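PDB 7ORX: probable benzoylformate decarboxylase from Rhodococcus jostii, which belongs to the family of thiamine diphosphate-dependent enzymes and binds thiamine diphosphate, with each cofactor held between two subunits of a four-chain assembly. Local coordinates for residues S55-Y60 against T68-H73; A186-D191 against Y317-G322. One frame throughout, in Å; residues are numbered along the deposited sequence.

Interaction 1 of 2, residues S55-Y60 against T68-H73. With TPP (thiamine diphosphate), chain K.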
loop_
_atom_site.group_PDB
_atom_site.type_symbol
_atom_site.label_atom_id
_atom_site.label_comp_id
_atom_site.label_asym_id
_atom_site.label_seq_id
_atom_site.Cartn_x
_atom_site.Cartn_y
_atom_site.Cartn_z
ATOM N N SER C 55 18.908 7.386 -13.555
ATOM C CA SER C 55 20.106 8.033 -12.957
ATOM C C SER C 55 20.651 9.141 -13.874
ATOM O O SER C 55 21.070 10.175 -13.329
ATOM C CB SER C 55 21.158 7.020 -12.660
ATOM O OG SER C 55 20.818 6.239 -11.530
ATOM N N MET C 56 20.645 8.954 -15.203
ATOM C CA MET C 56 20.998 10.023 -16.174
ATOM C C MET C 56 20.049 11.219 -15.963
ATOM O O MET C 56 20.514 12.367 -15.922
ATOM C CB MET C 56 20.878 9.539 -17.623
ATOM C CG MET C 56 22.141 8.979 -18.195
ATOM S SD MET C 56 21.918 8.017 -19.757
ATOM C CE MET C 56 20.999 9.255 -20.633
ATOM N N ALA C 57 18.742 10.946 -15.848
ATOM C CA ALA C 57 17.714 11.974 -15.676
ATOM C C ALA C 57 18.024 12.715 -14.386
ATOM O O ALA C 57 17.942 13.933 -14.370
ATOM C CB ALA C 57 16.360 11.327 -15.646
ATOM N N ASP C 58 18.417 11.962 -13.360
ATOM C CA ASP C 58 18.698 12.515 -12.009
ATOM C C ASP C 58 19.865 13.502 -12.146
ATOM O O ASP C 58 19.739 14.653 -11.692
ATOM C CB ASP C 58 18.952 11.392 -10.996
ATOM C CG ASP C 58 18.741 11.801 -9.532
ATOM O OD1 ASP C 58 18.177 12.896 -9.306
ATOM O OD2 ASP C 58 19.160 11.037 -8.593
ATOM N N GLY C 59 20.963 13.075 -12.774
ATOM C CA GLY C 59 22.123 13.952 -12.940
ATOM C C GLY C 59 21.736 15.210 -13.686
ATOM O O GLY C 59 22.162 16.313 -13.307
ATOM N N TYR C 60 20.958 15.051 -14.739
ATOM C CA TYR C 60 20.534 16.191 -15.583
ATOM C C TYR C 60 19.754 17.183 -14.699
ATOM O O TYR C 60 19.972 18.400 -14.737
ATOM C CB TYR C 60 19.710 15.675 -16.759
ATOM C CG TYR C 60 19.378 16.750 -17.746
ATOM C CD1 TYR C 60 18.235 17.507 -17.598
ATOM C CD2 TYR C 60 20.216 17.016 -18.814
ATOM C CE1 TYR C 60 17.938 18.523 -18.478
ATOM C CE2 TYR C 60 19.926 18.031 -19.705
ATOM C CZ TYR C 60 18.762 18.773 -19.550
ATOM O OH TYR C 60 18.460 19.758 -20.431
ATOM N N THR C 68 12.338 17.144 -14.579
ATOM C CA THR C 68 12.888 16.410 -15.756
ATOM C C THR C 68 12.053 15.185 -16.081
ATOM O O THR C 68 11.683 14.503 -15.152
ATOM C CB THR C 68 14.331 15.983 -15.471
ATOM O OG1 THR C 68 15.036 17.201 -15.259
ATOM C CG2 THR C 68 14.986 15.192 -16.580
ATOM N N LEU C 69 11.815 14.911 -17.352
ATOM C CA LEU C 69 10.817 13.889 -17.745
ATOM C C LEU C 69 11.521 12.566 -18.017
ATOM O O LEU C 69 12.491 12.544 -18.746
ATOM C CB LEU C 69 10.063 14.381 -18.988
ATOM C CG LEU C 69 8.903 13.504 -19.457
ATOM C CD1 LEU C 69 7.837 13.335 -18.376
ATOM C CD2 LEU C 69 8.273 14.118 -20.700
ATOM N N VAL C 70 10.985 11.488 -17.497
ATOM C CA VAL C 70 11.478 10.113 -17.774
ATOM C C VAL C 70 10.312 9.333 -18.379
ATOM O O VAL C 70 9.207 9.595 -17.948
ATOM C CB VAL C 70 11.951 9.487 -16.460
ATOM C CG1 VAL C 70 12.353 8.049 -16.648
ATOM C CG2 VAL C 70 13.050 10.326 -15.827
ATOM N N ASN C 71 10.540 8.408 -19.307
ATOM C CA ASN C 71 9.462 7.585 -19.892
ATOM C C ASN C 71 9.916 6.125 -19.907
ATOM O O ASN C 71 10.858 5.767 -20.639
ATOM C CB ASN C 71 9.084 8.106 -21.270
ATOM C CG ASN C 71 7.953 7.329 -21.910
ATOM O OD1 ASN C 71 6.958 7.003 -21.264
ATOM N ND2 ASN C 71 8.099 7.025 -23.188
ATOM N N LEU C 72 9.258 5.266 -19.149
ATOM C CA LEU C 72 9.692 3.873 -18.938
ATOM C C LEU C 72 8.601 2.930 -19.420
ATOM O O LEU C 72 7.475 3.382 -19.679
ATOM C CB LEU C 72 9.922 3.675 -17.442
ATOM C CG LEU C 72 10.999 4.556 -16.834
ATOM C CD1 LEU C 72 11.020 4.410 -15.311
ATOM C CD2 LEU C 72 12.359 4.214 -17.421
ATOM N N HIS C 73 8.926 1.643 -19.454
ATOM C CA HIS C 73 8.074 0.584 -20.031
ATOM C C HIS C 73 7.401 -0.242 -18.935
ATOM O O HIS C 73 8.051 -1.134 -18.404
ATOM C CB HIS C 73 8.864 -0.320 -20.982
ATOM C CG HIS C 73 8.014 -1.448 -21.450
ATOM N ND1 HIS C 73 6.830 -1.239 -22.194
ATOM C CD2 HIS C 73 8.079 -2.767 -21.188
ATOM C CE1 HIS C 73 6.244 -2.393 -22.414
ATOM N NE2 HIS C 73 6.998 -3.349 -21.811
HETATM N "N1'" TPP K . 12.533 -2.790 -21.054
HETATM C "C2'" TPP K . 12.232 -3.906 -20.378
HETATM C CM2 TPP K . 12.847 -4.095 -19.030
HETATM N "N3'" TPP K . 11.415 -4.868 -20.809
HETATM C "C4'" TPP K . 10.854 -4.706 -22.017
HETATM N "N4'" TPP K . 10.021 -5.678 -22.431
HETATM C "C5'" TPP K . 11.123 -3.572 -22.815
HETATM C "C6'" TPP K . 11.975 -2.633 -22.265
HETATM C "C7'" TPP K . 10.504 -3.385 -24.180
HETATM N N3 TPP K . 11.003 -4.351 -25.170
HETATM C C2 TPP K . 10.378 -5.499 -25.427
HETATM S S1 TPP K . 10.783 -6.071 -26.979
HETATM C C5 TPP K . 12.184 -5.039 -26.975
HETATM C C4 TPP K . 12.149 -4.154 -25.951
HETATM C CM4 TPP K . 13.167 -3.095 -25.651
HETATM C C6 TPP K . 13.267 -5.202 -28.012
HETATM C C7 TPP K . 14.437 -6.051 -27.535
HETATM O O7 TPP K . 15.435 -6.129 -28.594
HETATM P PA TPP K . 16.197 -7.515 -28.920
HETATM O O1A TPP K . 16.430 -8.272 -27.657
HETATM O O2A TPP K . 17.301 -7.060 -29.811
HETATM O O3A TPP K . 15.155 -8.409 -29.738
HETATM P PB TPP K . 14.742 -8.379 -31.280
HETATM O O1B TPP K . 14.718 -9.818 -31.767
HETATM O O2B TPP K . 13.379 -7.751 -31.293
HETATM O O3B TPP K . 15.786 -7.537 -31.968
#
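Ala57 turns its methyl group toward strand 68-73 and meets one branch of Val70, CB lying 3.5 Å from CG2. Two residues earlier on the strand, Thr68 reaches helix 50-64 with both branches. Its methyl CG2 packs 3.9 Å from the carbonyl O of Ala57, while OG1 comes to the edge of the Tyr60 ring, in the ring plane and 4.0 Å from CD1. The chi1 of Tyr60, -173°, swings the ring toward the strand so that CD1 faces Thr68. Helix 50-64 leads through a short turn into strand 68-73, and the two segments here run almost antiparallel (174°): a helix packed on the parallel sheet of the alpha/beta N-terminal thiamine diphosphate-binding domain. The strand is an inner one, bonded through its backbone to Phe24 on one flank and to Val96 and Thr98 on the other. Helix 409-418 packs on Met56 and Tyr60, and Phe24 meets the Tyr60 ring at an inclination of about 60°. At the far end of segment 68-73, His73 lies against thiamine diphosphate, its CD2 3.5 Å from C4' of the cofactor; a hydrogen bond between His73 ND1 and Glu31 OE2 helps to fix the imidazole.

Interaction 2 of 2, residues A186-D191 against Y317-G322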
loop_
_atom_site.group_PDB
_atom_site.type_symbol
_atom_site.label_atom_id
_atom_site.label_comp_id
_atom_site.label_asym_id
_atom_site.label_seq_id
_atom_site.Cartn_x
_atom_site.Cartn_y
_atom_site.Cartn_z
ATOM N N ALA C 186 8.579 32.011 -0.360
ATOM C CA ALA C 186 10.065 32.052 -0.386
ATOM C C ALA C 186 10.585 32.938 0.768
ATOM O O ALA C 186 11.571 33.693 0.525
ATOM C CB ALA C 186 10.560 32.525 -1.742
ATOM N N SER C 187 9.974 32.854 1.971
ATOM C CA SER C 187 10.485 33.437 3.248
ATOM C C SER C 187 9.632 33.026 4.477
ATOM O O SER C 187 8.607 32.249 4.333
ATOM C CB SER C 187 10.616 34.954 3.152
ATOM O OG SER C 187 11.816 35.396 3.770
ATOM N N LEU C 188 10.031 33.592 5.636
ATOM C CA LEU C 188 9.578 33.287 7.027
ATOM C C LEU C 188 9.461 34.587 7.843
ATOM O O LEU C 188 10.190 35.549 7.543
ATOM C CB LEU C 188 10.578 32.325 7.694
ATOM C CG LEU C 188 12.040 32.791 7.819
ATOM C CD1 LEU C 188 12.775 31.984 8.883
ATOM C CD2 LEU C 188 12.810 32.704 6.492
ATOM N N SER C 189 8.609 34.589 8.868
ATOM C CA SER C 189 8.211 35.773 9.684
ATOM C C SER C 189 9.435 36.614 10.038
ATOM O O SER C 189 10.472 36.028 10.269
ATOM C CB SER C 189 7.414 35.384 10.935
ATOM O OG SER C 189 7.649 36.247 12.037
ATOM N N GLY C 190 9.277 37.938 10.056
ATOM C CA GLY C 190 10.224 38.927 10.585
ATOM C C GLY C 190 10.521 38.689 12.055
ATOM O O GLY C 190 11.703 38.868 12.470
ATOM N N ASP C 191 9.512 38.307 12.834
ATOM C CA ASP C 191 9.651 37.999 14.285
ATOM C C ASP C 191 10.640 36.828 14.420
ATOM O O ASP C 191 11.649 36.976 15.164
ATOM C CB ASP C 191 8.297 37.705 14.954
ATOM C CG ASP C 191 7.727 38.845 15.791
ATOM O OD1 ASP C 191 8.570 39.543 16.449
ATOM O OD2 ASP C 191 6.439 39.052 15.772
ATOM N N TYR C 317 13.341 24.853 12.228
ATOM C CA TYR C 317 12.586 25.873 11.454
ATOM C C TYR C 317 12.352 25.287 10.062
ATOM O O TYR C 317 13.359 25.019 9.373
ATOM C CB TYR C 317 13.360 27.191 11.368
ATOM C CG TYR C 317 13.495 27.898 12.688
ATOM C CD1 TYR C 317 14.433 27.508 13.631
ATOM C CD2 TYR C 317 12.670 28.948 13.009
ATOM C CE1 TYR C 317 14.546 28.157 14.854
ATOM C CE2 TYR C 317 12.744 29.593 14.230
ATOM C CZ TYR C 317 13.703 29.215 15.158
ATOM O OH TYR C 317 13.811 29.877 16.363
ATOM N N VAL C 318 11.092 25.100 9.647
ATOM C CA VAL C 318 10.817 24.601 8.273
ATOM C C VAL C 318 10.658 25.845 7.426
ATOM O O VAL C 318 9.708 26.531 7.647
ATOM C CB VAL C 318 9.599 23.670 8.190
ATOM C CG1 VAL C 318 9.444 23.051 6.797
ATOM C CG2 VAL C 318 9.722 22.566 9.234
ATOM N N ALA C 319 11.637 26.141 6.576
ATOM C CA ALA C 319 11.690 27.384 5.783
ATOM C C ALA C 319 12.611 27.182 4.596
ATOM O O ALA C 319 13.415 26.255 4.590
ATOM C CB ALA C 319 12.151 28.526 6.649
ATOM N N PRO C 320 12.523 28.041 3.558
ATOM C CA PRO C 320 13.403 27.946 2.403
ATOM C C PRO C 320 14.848 28.267 2.776
ATOM O O PRO C 320 15.077 29.280 3.411
ATOM C CB PRO C 320 12.797 28.974 1.453
ATOM C CG PRO C 320 11.394 29.002 1.890
ATOM C CD PRO C 320 11.551 29.111 3.392
ATOM N N VAL C 321 15.757 27.389 2.394
ATOM C CA VAL C 321 17.195 27.452 2.811
ATOM C C VAL C 321 17.842 28.680 2.168
ATOM O O VAL C 321 18.511 29.428 2.883
ATOM C CB VAL C 321 17.913 26.143 2.414
ATOM C CG1 VAL C 321 19.401 26.228 2.535
ATOM C CG2 VAL C 321 17.377 24.959 3.201
ATOM N N GLY C 322 17.612 28.846 0.861
ATOM C CA GLY C 322 18.043 30.007 0.068
ATOM C C GLY C 322 17.784 31.297 0.822
ATOM O O GLY C 322 18.749 31.912 1.311
#
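Pro320 packs its ring against the backbone of Ala186 and Ser187, where the linker entering helix 190-202 passes the turn between strand 315-318 and helix 321-331. Segment 317-322 lies at the edge of the central domain, whose six-stranded parallel sheet has the Rossmann-like order 3-2-1-4-5-6; residues 186-189 lead into helix 190-202 beside it. The closer-packed part is apolar: CG of Pro320 stands 4.0 Å from CA of Ala186, and Leu188, buried, brings CD1 to 4.2 Å from CB of Ala319. Leu188 also touches Thr324 of helix 321-331. Ala186 and Ser187 pack through their backbone, for their CB atoms point away from segment 317-322. The loose side follows where the chain enters helix 190-202, whose first residues, Gly190 and Asp191, are exposed and make no contact with 317-322. The third subunit covers part of this region: its strand pairs in parallel with Tyr317 and Val318, and His183 of that subunit meets the Tyr317 ring edge-to-face. Ser189 is the N-cap of helix 190-202: besides its bond from Gln192 N, its OG accepts a weak, bent one from Asp191 N at 2.9 Å, with an N-H...O angle of 122°.

How the interactions relate
Interaction 1 comes first along the chain and closes before interaction 2 opens. The two share no helix, strand or sheet: 55-60 and 68-73 lie in the N-terminal cofactor-binding domain, whereas 186-191 and 317-322 meet at the edge of the central domain. Their centres are 31 Å apart and their nearest atoms about 17 Å, so they do not touch. Interaction 1 sits deeper, its centre 12 Å from the centre of the chain against 24 Å for interaction 2. They also differ in their dealings with other subunits. The strand of interaction 1 leads to a cofactor that the second subunit also binds, while interaction 2 includes the edge strand through which the sheet runs on into the third subunit.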